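Local coordinates for SusD-like carbohydrate binding protein BF1063 (Bacteroides fragilis NCTC 9343, PDB 3I4G) that probably binds carbohydrate at the outer membrane of Bacteroides fragilis, as a member of the SusD family, at residues H269-K274 / I329-E334; E289-K294 / D314-L319; T322-G327 / M361-F366. All coordinates share one frame; numbering follows the deposited sequence.

Contact 1 of 3, residues H269-K274 / I329-E334; sequences HALSAK and IFMGTE
Lys274 NZ makes three hydrogen bonds to the turn that joins strands 329-330 and 333-334. One runs from Lys274 NZ to Phe330 O at 2.7 Å. A second goes to the hydroxyl of Thr333, with Lys274 NZ to Thr333 OG1 also 2.7 Å. The third, from Lys274 NZ to Thr333 O, is longer at 3.2 Å, and the amine sits above that carbonyl plane. Both carbonyls are already used inside the hairpin. Phe330 N donates to Thr333 O, and Thr333 N donates to Phe330 O. The lysine reaches each oxygen from the face opposite the backbone donor, so it adds to the hairpin bonds without displacing them. All three lysine bonds go to the first and last residues of the type I' turn that runs from Phe330 to Thr333. The Lys274 chain is extended as far as CE and bends only at its last torsion (chi4 60°), which turns NZ in between Phe330 O and Thr333 OG1. The Lys274 and Thr333 side chains pass alongside one another, pointing opposite ways. Lower on the chain, Lys274 CD packs on Glu334 O at 3.5 Å.

The apolar part of the contact belongs to Leu271. Its CD2 methyl meets the Phe330 ring at the edge, in the ring plane, 3.6 Å from CE2. The same Leu271 CD2 touches the CE methyl of Met331, a selenomethionine, at 3.8 Å. Leu271 lies nearly perpendicular to both side chains.

Leu271 is the first residue to leave helical geometry after helix 266-270, and Lys274 lies in the short 3-10 segment that follows. The contact therefore joins the exit of this helix to the two-stranded hairpin 329-334. The Phe330 ring in turn stacks on Tyr324 of strand 323-325.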
loop_
_atom_site.group_PDB
_atom_site.type_symbol
_atom_site.label_atom_id
_atom_site.label_comp_id
_atom_site.label_asym_id
_atom_site.label_seq_id
_atom_site.Cartn_x
_atom_site.Cartn_y
_atom_site.Cartn_z
ATOM N N HIS A 269 8.291 1.706 14.905
ATOM C CA HIS A 269 7.154 0.830 14.937
ATOM C C HIS A 269 7.381 -0.559 14.408
ATOM O O HIS A 269 6.791 -1.499 14.951
ATOM C CB HIS A 269 5.942 1.423 14.163
ATOM C CG HIS A 269 4.799 1.767 15.063
ATOM N ND1 HIS A 269 4.064 2.926 14.932
ATOM C CD2 HIS A 269 4.260 1.082 16.098
ATOM C CE1 HIS A 269 3.137 2.947 15.881
ATOM N NE2 HIS A 269 3.233 1.841 16.601
ATOM N N ALA A 270 8.207 -0.692 13.383
ATOM C CA ALA A 270 8.270 -1.957 12.629
ATOM C C ALA A 270 9.594 -2.708 12.647
ATOM O O ALA A 270 9.652 -3.809 12.117
ATOM C CB ALA A 270 7.838 -1.738 11.182
ATOM N N LEU A 271 10.654 -2.111 13.195
ATOM C CA LEU A 271 11.853 -2.877 13.483
ATOM C C LEU A 271 11.554 -3.821 14.649
ATOM O O LEU A 271 10.588 -3.640 15.406
ATOM C CB LEU A 271 13.039 -1.969 13.851
ATOM C CG LEU A 271 13.540 -1.109 12.707
ATOM C CD1 LEU A 271 14.664 -0.142 13.168
ATOM C CD2 LEU A 271 14.059 -1.929 11.484
ATOM N N SER A 272 12.408 -4.837 14.837
ATOM C CA SER A 272 12.260 -5.745 15.959
ATOM C C SER A 272 13.056 -5.218 17.158
ATOM O O SER A 272 13.838 -4.255 17.048
ATOM C CB SER A 272 12.671 -7.171 15.570
ATOM O OG SER A 272 14.071 -7.309 15.539
ATOM N N ALA A 273 12.872 -5.843 18.305
ATOM C CA ALA A 273 13.493 -5.350 19.535
ATOM C C ALA A 273 14.997 -5.226 19.456
ATOM O O ALA A 273 15.551 -4.285 20.011
ATOM C CB ALA A 273 13.094 -6.264 20.701
ATOM N N LYS A 274 15.666 -6.151 18.792
ATOM C CA LYS A 274 17.147 -6.100 18.718
ATOM C C LYS A 274 17.631 -4.840 18.030
ATOM O O LYS A 274 18.787 -4.425 18.232
ATOM C CB LYS A 274 17.707 -7.343 18.016
ATOM C CG LYS A 274 17.545 -7.359 16.500
ATOM C CD LYS A 274 17.973 -8.713 15.897
ATOM C CE LYS A 274 17.968 -8.688 14.409
ATOM N NZ LYS A 274 18.903 -7.657 13.810
ATOM N N ILE A 329 19.668 -12.796 8.821
ATOM C CA ILE A 329 20.445 -11.629 9.187
ATOM C C ILE A 329 19.700 -10.384 8.742
ATOM O O ILE A 329 19.248 -10.285 7.610
ATOM C CB ILE A 329 21.844 -11.679 8.555
ATOM C CG1 ILE A 329 22.594 -12.916 9.055
ATOM C CG2 ILE A 329 22.628 -10.388 8.885
ATOM C CD1 ILE A 329 22.948 -12.928 10.520
ATOM N N PHE A 330 19.595 -9.423 9.646
ATOM C CA PHE A 330 18.960 -8.121 9.403
ATOM C C PHE A 330 19.744 -7.069 10.145
ATOM O O PHE A 330 19.974 -7.193 11.342
ATOM C CB PHE A 330 17.498 -8.151 9.850
ATOM C CG PHE A 330 16.795 -6.849 9.627
ATOM C CD1 PHE A 330 16.318 -6.466 8.391
ATOM C CD2 PHE A 330 16.644 -5.971 10.672
ATOM C CE1 PHE A 330 15.686 -5.236 8.220
ATOM C CE2 PHE A 330 15.987 -4.753 10.489
ATOM C CZ PHE A 330 15.517 -4.396 9.274
HETATM N N MSE A 331 20.148 -6.028 9.440
HETATM C CA MSE A 331 20.982 -4.988 10.051
HETATM C C MSE A 331 22.227 -5.601 10.714
HETATM O O MSE A 331 22.679 -5.172 11.790
HETATM C CB MSE A 331 20.196 -4.084 11.022
HETATM C CG MSE A 331 19.267 -3.189 10.310
HETATM SE SE MSE A 331 18.354 -1.974 11.547
HETATM C CE MSE A 331 17.530 -0.921 10.236
ATOM N N GLY A 332 22.781 -6.614 10.065
ATOM C CA GLY A 332 24.053 -7.174 10.488
ATOM C C GLY A 332 24.020 -8.158 11.632
ATOM O O GLY A 332 25.067 -8.637 12.041
ATOM N N THR A 333 22.857 -8.419 12.212
ATOM C CA THR A 333 22.763 -9.352 13.324
ATOM C C THR A 333 21.576 -10.270 13.098
ATOM O O THR A 333 20.637 -9.959 12.356
ATOM C CB THR A 333 22.655 -8.631 14.700
ATOM O OG1 THR A 333 21.461 -7.831 14.768
ATOM C CG2 THR A 333 23.908 -7.729 14.943
ATOM N N GLU A 334 21.666 -11.434 13.706
ATOM C CA GLU A 334 20.672 -12.475 13.504
ATOM C C GLU A 334 19.368 -12.180 14.233
ATOM O O GLU A 334 19.357 -11.881 15.428
ATOM C CB GLU A 334 21.215 -13.820 13.984
ATOM C CG GLU A 334 20.313 -15.026 13.662
ATOM C CD GLU A 334 20.926 -16.337 14.049
ATOM O OE1 GLU A 334 22.150 -16.493 13.881
ATOM O OE2 GLU A 334 20.186 -17.249 14.465
#

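Contact 2 of 3, residues E289-K294 / D314-L319; sequences ESYEFK and DRDPRL
The Arg315 chain folds back at chi2 and chi3 (-69° and -70°), and this carries its guanidinium to the carbonyl of Tyr291. The grip is side-on, with NE and NH2 both on one oxygen. Arg315 NH2 lies 2.8 Å from Tyr291 O, and Arg315 NE 3.2 Å from it. Tyr291 O lies nearly in the guanidinium plane. NH2 also bonds Tyr288 O, and Leu319 CD1 packs over one guanidinium face.

In Leu319, CG is anti to the backbone N (chi1 -173°), and this puts Leu319 CG 3.6 Å from Tyr291 CD2. Leu319 CB stands over the face of the Tyr291 ring, 3.7 Å from its centroid, in a CH-pi contact.

The backbones meet in a single bridge, Phe293 with Arg315. Asp316 N donates to Glu292 O at 2.9 Å, and Lys294 N donates to Asp314 O at 3.0 Å. A water links Glu292 N to Asp316 OD2.

Asp316 is gripped by Arg318, with NE on OD1 and NH2 on the syn lone pair of OD2 at 2.8 Å. Arg318 NH1 makes further salt bridges to Glu443 and Glu447 of helix 433-447, and Glu292 pairs with Arg418.

Asp316 OD1 also accepts from Arg318 N at 2.9 Å. This is a classic N-cap, and it starts helix 317-322 beside the loop that follows helix 285-288.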
loop_
_atom_site.group_PDB
_atom_site.type_symbol
_atom_site.label_atom_id
_atom_site.label_comp_id
_atom_site.label_asym_id
_atom_site.label_seq_id
_atom_site.Cartn_x
_atom_site.Cartn_y
_atom_site.Cartn_z
ATOM N N GLU A 289 4.268 -18.422 1.901
ATOM C CA GLU A 289 4.016 -19.578 1.055
ATOM C C GLU A 289 3.732 -19.248 -0.409
ATOM O O GLU A 289 3.729 -20.141 -1.245
ATOM C CB GLU A 289 2.815 -20.347 1.612
ATOM C CG GLU A 289 3.073 -20.956 2.972
ATOM C CD GLU A 289 1.828 -21.334 3.727
ATOM O OE1 GLU A 289 0.716 -21.316 3.142
ATOM O OE2 GLU A 289 1.952 -21.620 4.928
ATOM N N SER A 290 3.514 -17.976 -0.711
ATOM C CA SER A 290 3.104 -17.589 -2.051
ATOM C C SER A 290 4.270 -17.524 -3.052
ATOM O O SER A 290 4.077 -17.768 -4.249
ATOM C CB SER A 290 2.336 -16.245 -1.976
ATOM O OG SER A 290 1.709 -16.010 -3.234
ATOM N N TYR A 291 5.460 -17.196 -2.591
ATOM C CA TYR A 291 6.607 -17.023 -3.453
ATOM C C TYR A 291 6.960 -18.336 -4.163
ATOM O O TYR A 291 6.959 -19.401 -3.554
ATOM C CB TYR A 291 7.816 -16.543 -2.655
ATOM C CG TYR A 291 7.659 -15.194 -2.039
ATOM C CD1 TYR A 291 8.006 -14.050 -2.709
ATOM C CD2 TYR A 291 7.175 -15.061 -0.758
ATOM C CE1 TYR A 291 7.833 -12.789 -2.147
ATOM C CE2 TYR A 291 7.009 -13.824 -0.192
ATOM C CZ TYR A 291 7.335 -12.695 -0.874
ATOM O OH TYR A 291 7.182 -11.435 -0.305
ATOM N N GLU A 292 7.237 -18.292 -5.451
ATOM C CA GLU A 292 7.678 -19.490 -6.140
ATOM C C GLU A 292 9.052 -19.974 -5.691
ATOM O O GLU A 292 9.803 -19.263 -5.048
ATOM C CB GLU A 292 7.725 -19.207 -7.638
ATOM C CG GLU A 292 6.359 -18.956 -8.242
ATOM C CD GLU A 292 6.384 -18.186 -9.561
ATOM O OE1 GLU A 292 7.453 -17.953 -10.154
ATOM O OE2 GLU A 292 5.274 -17.868 -10.056
ATOM N N PHE A 293 9.386 -21.225 -6.054
ATOM C CA PHE A 293 10.752 -21.657 -6.005
ATOM C C PHE A 293 11.481 -20.890 -7.117
ATOM O O PHE A 293 10.876 -20.324 -8.033
ATOM C CB PHE A 293 10.870 -23.170 -6.236
ATOM C CG PHE A 293 10.388 -24.001 -5.077
ATOM C CD1 PHE A 293 11.095 -24.008 -3.879
ATOM C CD2 PHE A 293 9.290 -24.824 -5.191
ATOM C CE1 PHE A 293 10.664 -24.805 -2.826
ATOM C CE2 PHE A 293 8.860 -25.597 -4.125
ATOM C CZ PHE A 293 9.545 -25.585 -2.960
ATOM N N LYS A 294 12.804 -20.920 -7.076
ATOM C CA LYS A 294 13.639 -20.209 -8.047
ATOM C C LYS A 294 13.396 -20.633 -9.490
ATOM O O LYS A 294 13.590 -19.818 -10.400
ATOM C CB LYS A 294 15.115 -20.419 -7.701
ATOM C CG LYS A 294 15.536 -19.623 -6.533
ATOM C CD LYS A 294 16.040 -18.279 -6.896
ATOM C CE LYS A 294 17.455 -18.332 -7.460
ATOM N NZ LYS A 294 17.959 -16.922 -7.602
ATOM N N ASP A 314 16.320 -21.068 -2.103
ATOM C CA ASP A 314 15.748 -21.662 -3.322
ATOM C C ASP A 314 14.350 -21.090 -3.610
ATOM O O ASP A 314 13.544 -21.694 -4.306
ATOM C CB ASP A 314 15.718 -23.199 -3.269
ATOM C CG ASP A 314 15.833 -23.843 -4.645
ATOM O OD1 ASP A 314 15.797 -23.121 -5.663
ATOM O OD2 ASP A 314 16.014 -25.090 -4.694
ATOM N N ARG A 315 14.087 -19.882 -3.102
ATOM C CA ARG A 315 12.850 -19.182 -3.364
ATOM C C ARG A 315 13.104 -17.893 -4.112
ATOM O O ARG A 315 14.196 -17.341 -4.086
ATOM C CB ARG A 315 12.111 -18.830 -2.055
ATOM C CG ARG A 315 11.786 -20.030 -1.158
ATOM C CD ARG A 315 10.715 -20.970 -1.736
ATOM N NE ARG A 315 9.374 -20.369 -1.740
ATOM C CZ ARG A 315 8.631 -20.174 -0.664
ATOM N NH1 ARG A 315 9.078 -20.499 0.540
ATOM N NH2 ARG A 315 7.449 -19.606 -0.784
ATOM N N ASP A 316 12.041 -17.394 -4.737
ATOM C CA ASP A 316 12.038 -16.076 -5.387
ATOM C C ASP A 316 12.855 -15.115 -4.508
ATOM O O ASP A 316 12.589 -15.010 -3.314
ATOM C CB ASP A 316 10.591 -15.623 -5.510
ATOM C CG ASP A 316 10.397 -14.393 -6.394
ATOM O OD1 ASP A 316 11.130 -13.399 -6.255
ATOM O OD2 ASP A 316 9.428 -14.417 -7.169
ATOM N N PRO A 317 13.835 -14.393 -5.091
ATOM C CA PRO A 317 14.630 -13.465 -4.300
ATOM C C PRO A 317 13.792 -12.428 -3.579
ATOM O O PRO A 317 14.240 -11.921 -2.539
ATOM C CB PRO A 317 15.564 -12.804 -5.346
ATOM C CG PRO A 317 15.674 -13.810 -6.406
ATOM C CD PRO A 317 14.327 -14.474 -6.475
ATOM N N ARG A 318 12.596 -12.122 -4.099
ATOM C CA ARG A 318 11.753 -11.113 -3.421
ATOM C C ARG A 318 11.289 -11.548 -2.046
ATOM O O ARG A 318 10.920 -10.667 -1.251
ATOM C CB ARG A 318 10.549 -10.742 -4.299
ATOM C CG ARG A 318 10.976 -9.931 -5.508
ATOM C CD ARG A 318 9.881 -9.750 -6.506
ATOM N NE ARG A 318 9.618 -11.000 -7.236
ATOM C CZ ARG A 318 8.736 -11.127 -8.215
ATOM N NH1 ARG A 318 8.033 -10.091 -8.638
ATOM N NH2 ARG A 318 8.565 -12.318 -8.785
ATOM N N LEU A 319 11.334 -12.855 -1.735
ATOM C CA LEU A 319 10.952 -13.278 -0.386
ATOM C C LEU A 319 11.936 -12.709 0.621
ATOM O O LEU A 319 11.562 -11.924 1.482
ATOM C CB LEU A 319 10.902 -14.795 -0.331
ATOM C CG LEU A 319 10.362 -15.476 0.924
ATOM C CD1 LEU A 319 10.033 -16.937 0.581
ATOM C CD2 LEU A 319 11.328 -15.386 2.123
HETATM O O HOH W 1 7.123 -15.838 -6.868
#

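Contact 3 of 3, residues T322-G327 / M361-F366; sequences TIYYNG and MMRKYF
Thr322 O takes two backbone hydrogen bonds from the other segment, where a two-stranded antiparallel sheet of strands 323-325 and 360-362 gives way to a type II turn. Arg363 N donates to this oxygen at 2.8 Å and Lys364 N at 3.2 Å. Both come from the same face of the carbonyl plane. The Thr322 and Lys364 side chains run side by side, pointing the same way. Their polar ends have other partners: Thr322 OG1 bonds Arg318 O, and Lys364 NZ forms a salt bridge with Glu451.

Ile323 forms a non-hydrogen-bonded pair with Met362, which like Met361 is a selenomethionine. Ile323 CA lies 3.2 Å from Met361 O, a CA-H...O contact. Both side chains of the pair point to one face of the sheet, where Ile323 touches Pro283 and Met362 touches Val281 of strand 281-283. A water joins Ile323 O to Arg363 NH2, while Arg363 NH1 pairs with Glu368.

Tyr324 and Met361 form the hydrogen-bonded pair, with Tyr324 N to Met361 O and Met361 N to Tyr324 O both 2.9 Å. Tyr324 CG sits between its backbone N and carbonyl carbon (chi1 63°), which swings the ring over Met361 CB. Met361 CB stands over the ring face, 3.3 Å from Tyr324 CZ. A second water accepts from Tyr324 OH at 2.7 Å and donates to Met362 O at 2.8 Å.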
loop_
_atom_site.group_PDB
_atom_site.type_symbol
_atom_site.label_atom_id
_atom_site.label_comp_id
_atom_site.label_asym_id
_atom_site.label_seq_id
_atom_site.Cartn_x
_atom_site.Cartn_y
_atom_site.Cartn_z
ATOM N N THR A 322 11.855 -8.955 1.023
ATOM C CA THR A 322 10.647 -8.370 1.613
ATOM C C THR A 322 10.400 -8.706 3.066
ATOM O O THR A 322 9.921 -7.827 3.820
ATOM C CB THR A 322 9.446 -8.773 0.763
ATOM O OG1 THR A 322 9.688 -8.329 -0.597
ATOM C CG2 THR A 322 8.157 -8.132 1.242
ATOM N N ILE A 323 10.728 -9.929 3.473
ATOM C CA ILE A 323 10.462 -10.384 4.838
ATOM C C ILE A 323 11.665 -11.063 5.426
ATOM O O ILE A 323 12.563 -11.502 4.684
ATOM C CB ILE A 323 9.213 -11.349 4.869
ATOM C CG1 ILE A 323 9.482 -12.672 4.138
ATOM C CG2 ILE A 323 8.008 -10.646 4.284
ATOM C CD1 ILE A 323 8.323 -13.690 4.223
ATOM N N TYR A 324 11.703 -11.175 6.755
ATOM C CA TYR A 324 12.749 -11.976 7.429
ATOM C C TYR A 324 12.072 -12.802 8.527
ATOM O O TYR A 324 10.847 -12.676 8.776
ATOM C CB TYR A 324 13.968 -11.137 7.869
ATOM C CG TYR A 324 13.742 -10.052 8.889
ATOM C CD1 TYR A 324 13.360 -8.789 8.483
ATOM C CD2 TYR A 324 14.017 -10.251 10.229
ATOM C CE1 TYR A 324 13.219 -7.761 9.372
ATOM C CE2 TYR A 324 13.857 -9.227 11.144
ATOM C CZ TYR A 324 13.451 -8.000 10.708
ATOM O OH TYR A 324 13.292 -6.984 11.624
ATOM N N TYR A 325 12.860 -13.683 9.138
ATOM C CA TYR A 325 12.373 -14.788 9.961
ATOM C C TYR A 325 13.511 -15.260 10.850
ATOM O O TYR A 325 14.648 -14.792 10.712
ATOM C CB TYR A 325 11.879 -15.931 9.051
ATOM C CG TYR A 325 12.800 -16.134 7.862
ATOM C CD1 TYR A 325 13.967 -16.845 8.001
ATOM C CD2 TYR A 325 12.515 -15.589 6.618
ATOM C CE1 TYR A 325 14.854 -16.971 6.968
ATOM C CE2 TYR A 325 13.423 -15.744 5.545
ATOM C CZ TYR A 325 14.580 -16.446 5.730
ATOM O OH TYR A 325 15.482 -16.564 4.682
ATOM N N ASN A 326 13.229 -16.177 11.753
ATOM C CA ASN A 326 14.226 -16.697 12.671
ATOM C C ASN A 326 15.437 -17.208 11.930
ATOM O O ASN A 326 15.308 -18.004 11.007
ATOM C CB ASN A 326 13.620 -17.819 13.520
ATOM C CG ASN A 326 14.513 -18.238 14.645
ATOM O OD1 ASN A 326 15.116 -17.373 15.289
ATOM N ND2 ASN A 326 14.574 -19.538 14.953
ATOM N N GLY A 327 16.608 -16.749 12.360
ATOM C CA GLY A 327 17.872 -17.148 11.736
ATOM C C GLY A 327 18.382 -16.290 10.624
ATOM O O GLY A 327 19.550 -16.380 10.268
HETATM N N MSE A 361 8.972 -10.832 10.074
HETATM C CA MSE A 361 9.096 -9.395 10.143
HETATM C C MSE A 361 9.238 -8.837 8.741
HETATM O O MSE A 361 9.569 -9.571 7.804
HETATM C CB MSE A 361 10.288 -9.006 10.992
HETATM C CG MSE A 361 10.178 -9.387 12.455
HETATM SE SE MSE A 361 8.777 -8.284 13.364
HETATM C CE MSE A 361 9.693 -6.754 13.485
HETATM N N MSE A 362 9.007 -7.530 8.593
HETATM C CA MSE A 362 9.178 -6.872 7.299
HETATM C C MSE A 362 10.589 -6.339 7.135
HETATM O O MSE A 362 11.070 -5.555 7.928
HETATM C CB MSE A 362 8.177 -5.705 7.144
HETATM C CG MSE A 362 8.307 -4.960 5.822
HETATM SE SE MSE A 362 6.909 -3.613 5.628
HETATM C CE MSE A 362 7.627 -2.392 6.827
ATOM N N ARG A 363 11.244 -6.753 6.057
ATOM C CA ARG A 363 12.573 -6.241 5.663
ATOM C C ARG A 363 12.439 -5.014 4.757
ATOM O O ARG A 363 13.284 -4.106 4.796
ATOM C CB ARG A 363 13.382 -7.332 4.942
ATOM C CG ARG A 363 14.848 -6.978 4.794
ATOM C CD ARG A 363 15.637 -7.947 3.955
ATOM N NE ARG A 363 15.840 -9.269 4.545
ATOM C CZ ARG A 363 16.847 -9.590 5.353
ATOM N NH1 ARG A 363 17.692 -8.671 5.796
ATOM N NH2 ARG A 363 16.975 -10.832 5.784
ATOM N N LYS A 364 11.417 -4.987 3.914
ATOM C CA LYS A 364 11.183 -3.885 2.976
ATOM C C LYS A 364 11.132 -2.567 3.733
ATOM O O LYS A 364 10.607 -2.513 4.838
ATOM C CB LYS A 364 9.903 -4.110 2.203
ATOM C CG LYS A 364 9.657 -3.136 1.059
ATOM C CD LYS A 364 8.482 -3.545 0.175
ATOM C CE LYS A 364 8.854 -4.664 -0.836
ATOM N NZ LYS A 364 7.719 -5.085 -1.716
ATOM N N TYR A 365 11.706 -1.525 3.095
ATOM C CA TYR A 365 11.753 -0.121 3.542
ATOM C C TYR A 365 12.892 0.213 4.504
ATOM O O TYR A 365 13.058 1.373 4.857
ATOM C CB TYR A 365 10.416 0.315 4.161
ATOM C CG TYR A 365 9.215 0.226 3.273
ATOM C CD1 TYR A 365 9.026 1.096 2.201
ATOM C CD2 TYR A 365 8.228 -0.728 3.510
ATOM C CE1 TYR A 365 7.918 1.001 1.379
ATOM C CE2 TYR A 365 7.133 -0.839 2.676
ATOM C CZ TYR A 365 6.963 0.034 1.630
ATOM O OH TYR A 365 5.852 -0.055 0.860
ATOM N N PHE A 366 13.689 -0.783 4.883
ATOM C CA PHE A 366 14.795 -0.574 5.846
ATOM C C PHE A 366 16.149 -0.715 5.190
ATOM O O PHE A 366 16.551 -1.800 4.811
ATOM C CB PHE A 366 14.636 -1.519 7.054
ATOM C CG PHE A 366 13.307 -1.346 7.764
ATOM C CD1 PHE A 366 12.930 -0.111 8.291
ATOM C CD2 PHE A 366 12.424 -2.365 7.876
ATOM C CE1 PHE A 366 11.701 0.065 8.884
ATOM C CE2 PHE A 366 11.191 -2.178 8.480
ATOM C CZ PHE A 366 10.832 -0.978 8.992
HETATM O O HOH W 2 15.056 -12.669 4.884
HETATM O O HOH W 3 11.641 -5.128 10.590
#

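From the N terminus, helix 266-270 opens contact 1. Contact 2 closes next, around a loop with no helix or strand between residues 294 and 314. It lies wholly within the larger loop of contact 1. Strand 323-325 then opens contact 3. Hairpin 329-334 next closes contact 1, and segment 361-366 closes contact 3, so these two loops cross. Contact 1 thus joins the end of helix 266-270 to this hairpin, contact 2 the loop after helix 285-288 to the start of helix 317-322, and contact 3 strand 323-325 to strand 360-362. Contacts 1 and 3 touch, with Ile329 O and Arg363 NH1 probably hydrogen-bonded. Contact 2 meets contact 3 through Tyr291 and Thr322, but does not touch contact 1.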